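Side-chain contacts in TfuA domain-containing protein (Methanosarcina acetivorans, PDB 6XP8), which takes part in peptide backbone thioamidation, probably as a partner of a YcaO enzyme: residues Val57-Ile62 / Ser84-His89; Glu99-Gly104 / Asp109-Val114. One frame throughout, in Å; residues are numbered along the deposited sequence.

Contact 1: Val57-Ile62 / Ser84-His89; sequences VGHREI and SELDTH
His59 and Glu85 form the polar half of this contact. NE2 of His59 donates to OE1 of Glu85 over 2.8 Å, with an N-H...acceptor angle of 158°. CG of His59 stands anti to its carbonyl carbon (chi1 -67°), which brings the ring to Glu85 and Leu86. The oxygen lies near the imidazole plane, at its edge. The carboxylate is turned 65° from the ring, and the N-H reaches OE1 from above the carboxylate plane. The same OE1 takes a salt bridge from Arg82.

The apolar half belongs to Leu86. CD2 of Leu86 sits over one face of the His59 ring, 4.2 Å from the centroid, in a CH-pi contact. CD1 of Leu86 lies 3.7 Å from CG2 of Ile62 and also reaches the ring at CD2 of His59. Met91 touches both Leu86 and Ile62. With an alanine in place of His59, Glu85 would probably keep Arg82 but lose its imidazole donor, and a gap is likely to open beside Leu86.

Gly58 takes the N-cap position of helix 59-67, and its backbone N donates to OE2 of Glu61. Helix 59-67 connects strands 43-46 and 71-74 of the parallel sheet, and helix 78-86 leads from 71-74 to 92-93, as in an alpha/beta fold.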
ATOM      1  N   VAL A  57       4.987  -1.080  13.481  1.00 15.42           N
ATOM      2  CA  VAL A  57       5.792   0.111  13.791  1.00 15.69           C
ATOM      3  C   VAL A  57       4.962   1.089  14.636  1.00 15.96           C
ATOM      4  O   VAL A  57       3.817   1.380  14.300  1.00 15.95           O
ATOM      5  CB  VAL A  57       6.387   0.769  12.506  1.00 15.41           C
ATOM      6  CG1 VAL A  57       5.309   1.286  11.554  1.00 15.44           C
ATOM      7  CG2 VAL A  57       7.385   1.866  12.861  1.00 15.46           C
ATOM      8  N   GLY A  58       5.534   1.559  15.743  1.00 16.52           N
ATOM      9  CA  GLY A  58       4.789   2.387  16.696  1.00 17.23           C
ATOM     10  C   GLY A  58       4.977   3.873  16.463  1.00 18.17           C
ATOM     11  O   GLY A  58       5.991   4.289  15.888  1.00 17.86           O
ATOM     12  N   HIS A  59       3.994   4.665  16.906  1.00 19.12           N
ATOM     13  CA  HIS A  59       4.084   6.133  16.854  1.00 20.53           C
ATOM     14  C   HIS A  59       5.331   6.648  17.568  1.00 20.94           C
ATOM     15  O   HIS A  59       6.013   7.538  17.057  1.00 20.43           O
ATOM     16  CB  HIS A  59       2.836   6.811  17.447  1.00 21.74           C
ATOM     17  CG  HIS A  59       1.579   6.593  16.660  1.00 23.15           C
ATOM     18  ND1 HIS A  59       0.354   7.060  17.087  1.00 24.01           N
ATOM     19  CD2 HIS A  59       1.349   5.956  15.484  1.00 23.63           C
ATOM     20  CE1 HIS A  59      -0.574   6.726  16.208  1.00 24.43           C
ATOM     21  NE2 HIS A  59       0.003   6.053  15.228  1.00 23.64           N
ATOM     22  N   ARG A  60       5.616   6.081  18.744  1.00 21.67           N
ATOM     23  CA  ARG A  60       6.805   6.423  19.542  1.00 22.45           C
ATOM     24  C   ARG A  60       8.112   6.330  18.735  1.00 20.95           C
ATOM     25  O   ARG A  60       8.971   7.215  18.829  1.00 20.00           O
ATOM     26  CB  ARG A  60       6.834   5.565  20.830  1.00 25.49           C
ATOM     27  CG  ARG A  60       8.195   5.304  21.475  1.00 29.48           C
ATOM     28  CD  ARG A  60       8.671   6.440  22.375  1.00 32.35           C
ATOM     29  NE  ARG A  60      10.127   6.406  22.546  1.00 34.77           N
ATOM     30  CZ  ARG A  60      10.896   7.446  22.872  1.00 36.50           C
ATOM     31  NH1 ARG A  60      10.376   8.654  23.079  1.00 37.34           N
ATOM     32  NH2 ARG A  60      12.205   7.275  22.991  1.00 38.27           N
ATOM     33  N   GLU A  61       8.234   5.273  17.932  1.00 20.17           N
ATOM     34  CA  GLU A  61       9.411   5.034  17.092  1.00 19.89           C
ATOM     35  C   GLU A  61       9.584   6.091  16.006  1.00 18.21           C
ATOM     36  O   GLU A  61      10.700   6.558  15.764  1.00 17.56           O
ATOM     37  CB  GLU A  61       9.306   3.676  16.413  1.00 20.92           C
ATOM     38  CG  GLU A  61       9.161   2.496  17.349  1.00 22.72           C
ATOM     39  CD  GLU A  61       9.063   1.211  16.572  1.00 22.55           C
ATOM     40  OE1 GLU A  61       9.950   0.971  15.730  1.00 23.62           O
ATOM     41  OE2 GLU A  61       8.103   0.456  16.799  1.00 23.82           O
ATOM     42  N   ILE A  62       8.475   6.437  15.350  1.00 17.47           N
ATOM     43  CA  ILE A  62       8.473   7.440  14.284  1.00 16.88           C
ATOM     44  C   ILE A  62       8.803   8.811  14.888  1.00 17.15           C
ATOM     45  O   ILE A  62       9.672   9.519  14.371  1.00 17.05           O
ATOM     46  CB  ILE A  62       7.149   7.426  13.472  1.00 16.71           C
ATOM     47  CG1 ILE A  62       7.074   6.137  12.633  1.00 16.48           C
ATOM     48  CG2 ILE A  62       7.026   8.658  12.572  1.00 16.23           C
ATOM     49  CD1 ILE A  62       5.672   5.679  12.283  1.00 17.42           C
ATOM     50  N   SER A  84      -0.984   9.518   7.894  1.00 16.21           N
ATOM     51  CA  SER A  84      -2.290  10.111   8.204  1.00 16.88           C
ATOM     52  C   SER A  84      -2.473  10.373   9.704  1.00 17.38           C
ATOM     53  O   SER A  84      -3.220  11.276  10.097  1.00 17.68           O
ATOM     54  CB  SER A  84      -3.433   9.248   7.661  1.00 16.69           C
ATOM     55  OG  SER A  84      -3.689   8.123   8.484  1.00 17.03           O
ATOM     56  N   GLU A  85      -1.783   9.580  10.523  1.00 17.34           N
ATOM     57  CA  GLU A  85      -1.834   9.707  11.982  1.00 18.29           C
ATOM     58  C   GLU A  85      -0.804  10.684  12.536  1.00 18.95           C
ATOM     59  O   GLU A  85      -1.003  11.239  13.623  1.00 19.00           O
ATOM     60  CB  GLU A  85      -1.654   8.338  12.653  1.00 18.66           C
ATOM     61  CG  GLU A  85      -2.731   7.320  12.302  1.00 19.31           C
ATOM     62  CD  GLU A  85      -2.314   5.874  12.533  1.00 19.47           C
ATOM     63  OE1 GLU A  85      -1.116   5.597  12.754  1.00 19.22           O
ATOM     64  OE2 GLU A  85      -3.201   4.996  12.484  1.00 20.56           O
ATOM     65  N   LEU A  86       0.294  10.888  11.802  1.00 18.60           N
ATOM     66  CA  LEU A  86       1.445  11.627  12.333  1.00 19.56           C
ATOM     67  C   LEU A  86       1.922  12.816  11.487  1.00 19.74           C
ATOM     68  O   LEU A  86       2.991  13.377  11.768  1.00 19.86           O
ATOM     69  CB  LEU A  86       2.612  10.661  12.623  1.00 19.64           C
ATOM     70  CG  LEU A  86       2.387   9.542  13.651  1.00 19.93           C
ATOM     71  CD1 LEU A  86       3.405   8.429  13.474  1.00 20.21           C
ATOM     72  CD2 LEU A  86       2.406  10.068  15.083  1.00 20.13           C
ATOM     73  N   ASP A  87       1.137  13.215  10.481  1.00 20.32           N
ATOM     74  CA  ASP A  87       1.515  14.353   9.617  1.00 21.74           C
ATOM     75  C   ASP A  87       1.631  15.685  10.353  1.00 22.81           C
ATOM     76  O   ASP A  87       2.473  16.516  10.005  1.00 23.27           O
ATOM     77  CB  ASP A  87       0.622  14.491   8.369  1.00 21.73           C
ATOM     78  CG  ASP A  87      -0.879  14.441   8.674  1.00 22.19           C
ATOM     79  OD1 ASP A  87      -1.295  14.496   9.852  1.00 22.24           O
ATOM     80  OD2 ASP A  87      -1.655  14.337   7.700  1.00 23.25           O
ATOM     81  N   THR A  88       0.797  15.861  11.377  1.00 23.89           N
ATOM     82  CA  THR A  88       0.825  17.068  12.218  1.00 25.15           C
ATOM     83  C   THR A  88       2.086  17.138  13.096  1.00 25.47           C
ATOM     84  O   THR A  88       2.419  18.201  13.631  1.00 25.23           O
ATOM     85  CB  THR A  88      -0.441  17.194  13.098  1.00 25.84           C
ATOM     86  OG1 THR A  88      -0.554  16.052  13.954  1.00 27.54           O
ATOM     87  CG2 THR A  88      -1.702  17.319  12.239  1.00 25.81           C
ATOM     88  N   HIS A  89       2.782  16.005  13.214  1.00 25.00           N
ATOM     89  CA  HIS A  89       4.013  15.881  14.002  1.00 24.76           C
ATOM     90  C   HIS A  89       5.303  15.920  13.172  1.00 23.55           C
ATOM     91  O   HIS A  89       6.407  15.850  13.726  1.00 24.16           O
ATOM     92  CB  HIS A  89       3.969  14.597  14.831  1.00 26.40           C
ATOM     93  CG  HIS A  89       3.002  14.646  15.971  1.00 28.08           C
ATOM     94  ND1 HIS A  89       1.744  14.086  15.905  1.00 28.97           N
ATOM     95  CD2 HIS A  89       3.111  15.181  17.211  1.00 28.43           C
ATOM     96  CE1 HIS A  89       1.117  14.281  17.051  1.00 28.83           C
ATOM     97  NE2 HIS A  89       1.925  14.943  17.860  1.00 29.49           N
TER

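Contact 2: Glu99-Gly104 / Asp109-Val114; sequences EWYRDG and DDEVAV
Tyr101 meets Glu111 and Val112 with its hydroxyl end, and this is the tight part of the contact. CG of Tyr101 is anti to the carbonyl carbon (chi1 -84°), which sends the ring out from helix 96-102 toward the turn at 109-112. CG2 of Val112 lies 3.5 Å from OH of Tyr101. The two side chains come from opposite directions. CB of Glu111 is 3.7 Å from OH of Tyr101, and CA of Asp109 is 3.8 Å from OH of Tyr101. These are packing contacts. The polar partner of OH is the backbone O of Ser108, just before the turn, so the buried hydroxyl is satisfied while carbon atoms close round it. Ala80, Leu81 and Ser84 of helix 78-86 also touch Tyr101.

Helix 96-102 ends in a Schellman motif, with Gly104 at positive phi. Residues 109-111 form a short 3-10 turn, where O of Asp109 accepts from N of both Val112 and Ala113. Tyr101 thus ties the last turn of helix 96-102 to the loop before helix 128-140.

Glu111 starts toward the tyrosine but bends at chi2 (-68°). Its carboxylate leads away to a salt bridge with Arg132.

The outer side of helix 96-102 is looser and more exposed. There Arg102 grips Asp103 side-on: NE of Arg102 meets OD1 of Asp103 at 2.8 Å, and NH2 of Arg102 meets OD2 of Asp103 at 2.9 Å. Both oxygens lie close to the guanidinium plane. OD2 is approached on its syn side, whereas OD1 is met from above the carboxylate plane. This salt bridge makes no contact with 109-114.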
ATOM      1  N   GLU A  99      -3.787  10.407   1.089  1.00 17.41           N
ATOM      2  CA  GLU A  99      -4.844  11.411   0.925  1.00 18.89           C
ATOM      3  C   GLU A  99      -6.212  10.905   1.390  1.00 18.66           C
ATOM      4  O   GLU A  99      -6.918  11.610   2.119  1.00 18.73           O
ATOM      5  CB  GLU A  99      -4.910  11.899  -0.524  1.00 20.50           C
ATOM      6  CG  GLU A  99      -3.736  12.785  -0.929  1.00 22.89           C
ATOM      7  CD  GLU A  99      -3.574  12.949  -2.435  1.00 24.84           C
ATOM      8  OE1 GLU A  99      -4.454  12.514  -3.218  1.00 26.29           O
ATOM      9  OE2 GLU A  99      -2.545  13.530  -2.842  1.00 26.15           O
ATOM     10  N   TRP A 100      -6.565   9.683   0.987  1.00 18.04           N
ATOM     11  CA  TRP A 100      -7.838   9.072   1.392  1.00 18.17           C
ATOM     12  C   TRP A 100      -7.951   8.847   2.901  1.00 17.39           C
ATOM     13  O   TRP A 100      -9.007   9.099   3.476  1.00 17.35           O
ATOM     14  CB  TRP A 100      -8.098   7.767   0.636  1.00 19.24           C
ATOM     15  CG  TRP A 100      -8.316   7.917  -0.844  1.00 21.02           C
ATOM     16  CD1 TRP A 100      -8.957   8.942  -1.488  1.00 21.32           C
ATOM     17  CD2 TRP A 100      -7.926   6.989  -1.861  1.00 21.97           C
ATOM     18  NE1 TRP A 100      -8.974   8.717  -2.842  1.00 22.62           N
ATOM     19  CE2 TRP A 100      -8.348   7.527  -3.102  1.00 22.63           C
ATOM     20  CE3 TRP A 100      -7.246   5.760  -1.848  1.00 22.99           C
ATOM     21  CZ2 TRP A 100      -8.115   6.875  -4.324  1.00 23.27           C
ATOM     22  CZ3 TRP A 100      -7.013   5.109  -3.065  1.00 23.43           C
ATOM     23  CH2 TRP A 100      -7.446   5.673  -4.284  1.00 23.54           C
ATOM     24  N   TYR A 101      -6.869   8.384   3.534  1.00 16.80           N
ATOM     25  CA  TYR A 101      -6.830   8.239   4.997  1.00 16.86           C
ATOM     26  C   TYR A 101      -6.960   9.597   5.692  1.00 17.18           C
ATOM     27  O   TYR A 101      -7.752   9.747   6.626  1.00 16.88           O
ATOM     28  CB  TYR A 101      -5.539   7.551   5.465  1.00 16.48           C
ATOM     29  CG  TYR A 101      -5.530   6.034   5.444  1.00 16.71           C
ATOM     30  CD1 TYR A 101      -6.514   5.285   6.115  1.00 16.67           C
ATOM     31  CD2 TYR A 101      -4.499   5.339   4.793  1.00 16.69           C
ATOM     32  CE1 TYR A 101      -6.494   3.894   6.096  1.00 16.80           C
ATOM     33  CE2 TYR A 101      -4.466   3.947   4.777  1.00 16.53           C
ATOM     34  CZ  TYR A 101      -5.458   3.233   5.434  1.00 16.72           C
ATOM     35  OH  TYR A 101      -5.421   1.860   5.419  1.00 16.64           O
ATOM     36  N   ARG A 102      -6.178  10.572   5.217  1.00 17.57           N
ATOM     37  CA  ARG A 102      -6.166  11.944   5.747  1.00 18.22           C
ATOM     38  C   ARG A 102      -7.568  12.570   5.767  1.00 18.78           C
ATOM     39  O   ARG A 102      -7.972  13.174   6.767  1.00 18.57           O
ATOM     40  CB  ARG A 102      -5.198  12.809   4.920  1.00 18.52           C
ATOM     41  CG  ARG A 102      -5.030  14.251   5.390  1.00 18.88           C
ATOM     42  CD  ARG A 102      -4.437  15.131   4.295  1.00 18.98           C
ATOM     43  NE  ARG A 102      -5.285  15.172   3.099  1.00 19.99           N
ATOM     44  CZ  ARG A 102      -4.876  15.523   1.879  1.00 20.30           C
ATOM     45  NH1 ARG A 102      -3.613  15.875   1.656  1.00 21.10           N
ATOM     46  NH2 ARG A 102      -5.736  15.507   0.868  1.00 20.34           N
ATOM     47  N   ASP A 103      -8.297  12.384   4.669  1.00 19.55           N
ATOM     48  CA  ASP A 103      -9.596  13.026   4.451  1.00 20.64           C
ATOM     49  C   ASP A 103     -10.789  12.176   4.906  1.00 21.45           C
ATOM     50  O   ASP A 103     -11.956  12.560   4.704  1.00 21.82           O
ATOM     51  CB  ASP A 103      -9.733  13.422   2.974  1.00 20.86           C
ATOM     52  CG  ASP A 103      -8.668  14.426   2.527  1.00 20.97           C
ATOM     53  OD1 ASP A 103      -8.087  15.129   3.383  1.00 21.63           O
ATOM     54  OD2 ASP A 103      -8.411  14.512   1.312  1.00 21.56           O
ATOM     55  N   GLY A 104     -10.497  11.034   5.527  1.00 21.93           N
ATOM     56  CA  GLY A 104     -11.528  10.107   6.009  1.00 21.83           C
ATOM     57  C   GLY A 104     -12.321   9.412   4.917  1.00 21.92           C
ATOM     58  O   GLY A 104     -13.419   8.912   5.173  1.00 23.06           O
ATOM     59  N   ASP A 109      -6.614  -0.365   8.601  1.00 17.35           N
ATOM     60  CA  ASP A 109      -5.561  -1.062   7.870  1.00 17.13           C
ATOM     61  C   ASP A 109      -6.104  -2.129   6.912  1.00 16.32           C
ATOM     62  O   ASP A 109      -5.376  -2.584   6.038  1.00 16.23           O
ATOM     63  CB  ASP A 109      -4.485  -1.639   8.817  1.00 18.12           C
ATOM     64  CG  ASP A 109      -5.048  -2.585   9.888  1.00 19.13           C
ATOM     65  OD1 ASP A 109      -6.142  -3.159   9.718  1.00 20.32           O
ATOM     66  OD2 ASP A 109      -4.361  -2.771  10.911  1.00 19.19           O
ATOM     67  N   ASP A 110      -7.380  -2.498   7.069  1.00 15.92           N
ATOM     68  CA  ASP A 110      -8.015  -3.457   6.151  1.00 16.13           C
ATOM     69  C   ASP A 110      -7.982  -2.991   4.687  1.00 15.69           C
ATOM     70  O   ASP A 110      -8.021  -3.816   3.766  1.00 15.98           O
ATOM     71  CB  ASP A 110      -9.451  -3.778   6.570  1.00 17.07           C
ATOM     72  CG  ASP A 110     -10.055  -4.910   5.742  1.00 18.33           C
ATOM     73  OD1 ASP A 110      -9.511  -6.031   5.785  1.00 19.32           O
ATOM     74  OD2 ASP A 110     -11.057  -4.662   5.044  1.00 19.11           O
ATOM     75  N   GLU A 111      -7.897  -1.679   4.482  1.00 15.40           N
ATOM     76  CA  GLU A 111      -7.845  -1.096   3.138  1.00 15.15           C
ATOM     77  C   GLU A 111      -6.578  -1.463   2.363  1.00 15.09           C
ATOM     78  O   GLU A 111      -6.593  -1.521   1.127  1.00 14.89           O
ATOM     79  CB  GLU A 111      -8.000   0.430   3.202  1.00 15.41           C
ATOM     80  CG  GLU A 111      -9.392   0.894   3.629  1.00 16.10           C
ATOM     81  CD  GLU A 111     -10.479   0.597   2.604  1.00 16.57           C
ATOM     82  OE1 GLU A 111     -10.186   0.569   1.380  1.00 16.56           O
ATOM     83  OE2 GLU A 111     -11.646   0.410   3.027  1.00 16.99           O
ATOM     84  N   VAL A 112      -5.495  -1.719   3.097  1.00 14.50           N
ATOM     85  CA  VAL A 112      -4.174  -1.944   2.490  1.00 14.58           C
ATOM     86  C   VAL A 112      -3.536  -3.310   2.783  1.00 14.43           C
ATOM     87  O   VAL A 112      -2.573  -3.687   2.114  1.00 14.63           O
ATOM     88  CB  VAL A 112      -3.178  -0.810   2.840  1.00 14.07           C
ATOM     89  CG1 VAL A 112      -3.503   0.452   2.055  1.00 13.83           C
ATOM     90  CG2 VAL A 112      -3.157  -0.517   4.337  1.00 13.93           C
ATOM     91  N   ALA A 113      -4.057  -4.042   3.772  1.00 14.88           N
ATOM     92  CA  ALA A 113      -3.493  -5.347   4.158  1.00 15.16           C
ATOM     93  C   ALA A 113      -3.442  -6.338   2.984  1.00 15.64           C
ATOM     94  O   ALA A 113      -4.406  -6.449   2.215  1.00 15.66           O
ATOM     95  CB  ALA A 113      -4.281  -5.949   5.311  1.00 15.17           C
ATOM     96  N   VAL A 114      -2.301  -7.015   2.846  1.00 16.16           N
ATOM     97  CA  VAL A 114      -2.100  -8.089   1.853  1.00 16.83           C
ATOM     98  C   VAL A 114      -1.382  -9.287   2.462  1.00 17.10           C
ATOM     99  O   VAL A 114      -0.484  -9.131   3.300  1.00 17.26           O
ATOM    100  CB  VAL A 114      -1.313  -7.642   0.580  1.00 17.18           C
ATOM    101  CG1 VAL A 114      -2.197  -6.841  -0.349  1.00 17.82           C
ATOM    102  CG2 VAL A 114      -0.048  -6.859   0.921  1.00 17.63           C
TER

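Overall arrangement
Contact 1 closes before contact 2 opens along the chain, and their centres are about 15 Å apart. They meet where the end of helix 78-86 packs on helix 96-102: CB of Ser84 is 3.5 Å from CB of Tyr101. Asp87 also touches Arg102, and its OD2 is hydrogen-bonded to Tyr98 on that helix. Helix 78-86 thus packs on helix 59-67 in contact 1 and on helix 96-102, which carries one side of contact 2. Contact 1 lies farther out, about 17 Å from the centre of the chain to its own centre, against about 8 Å for contact 2. All four segments belong to the TfuA-like region of the protein.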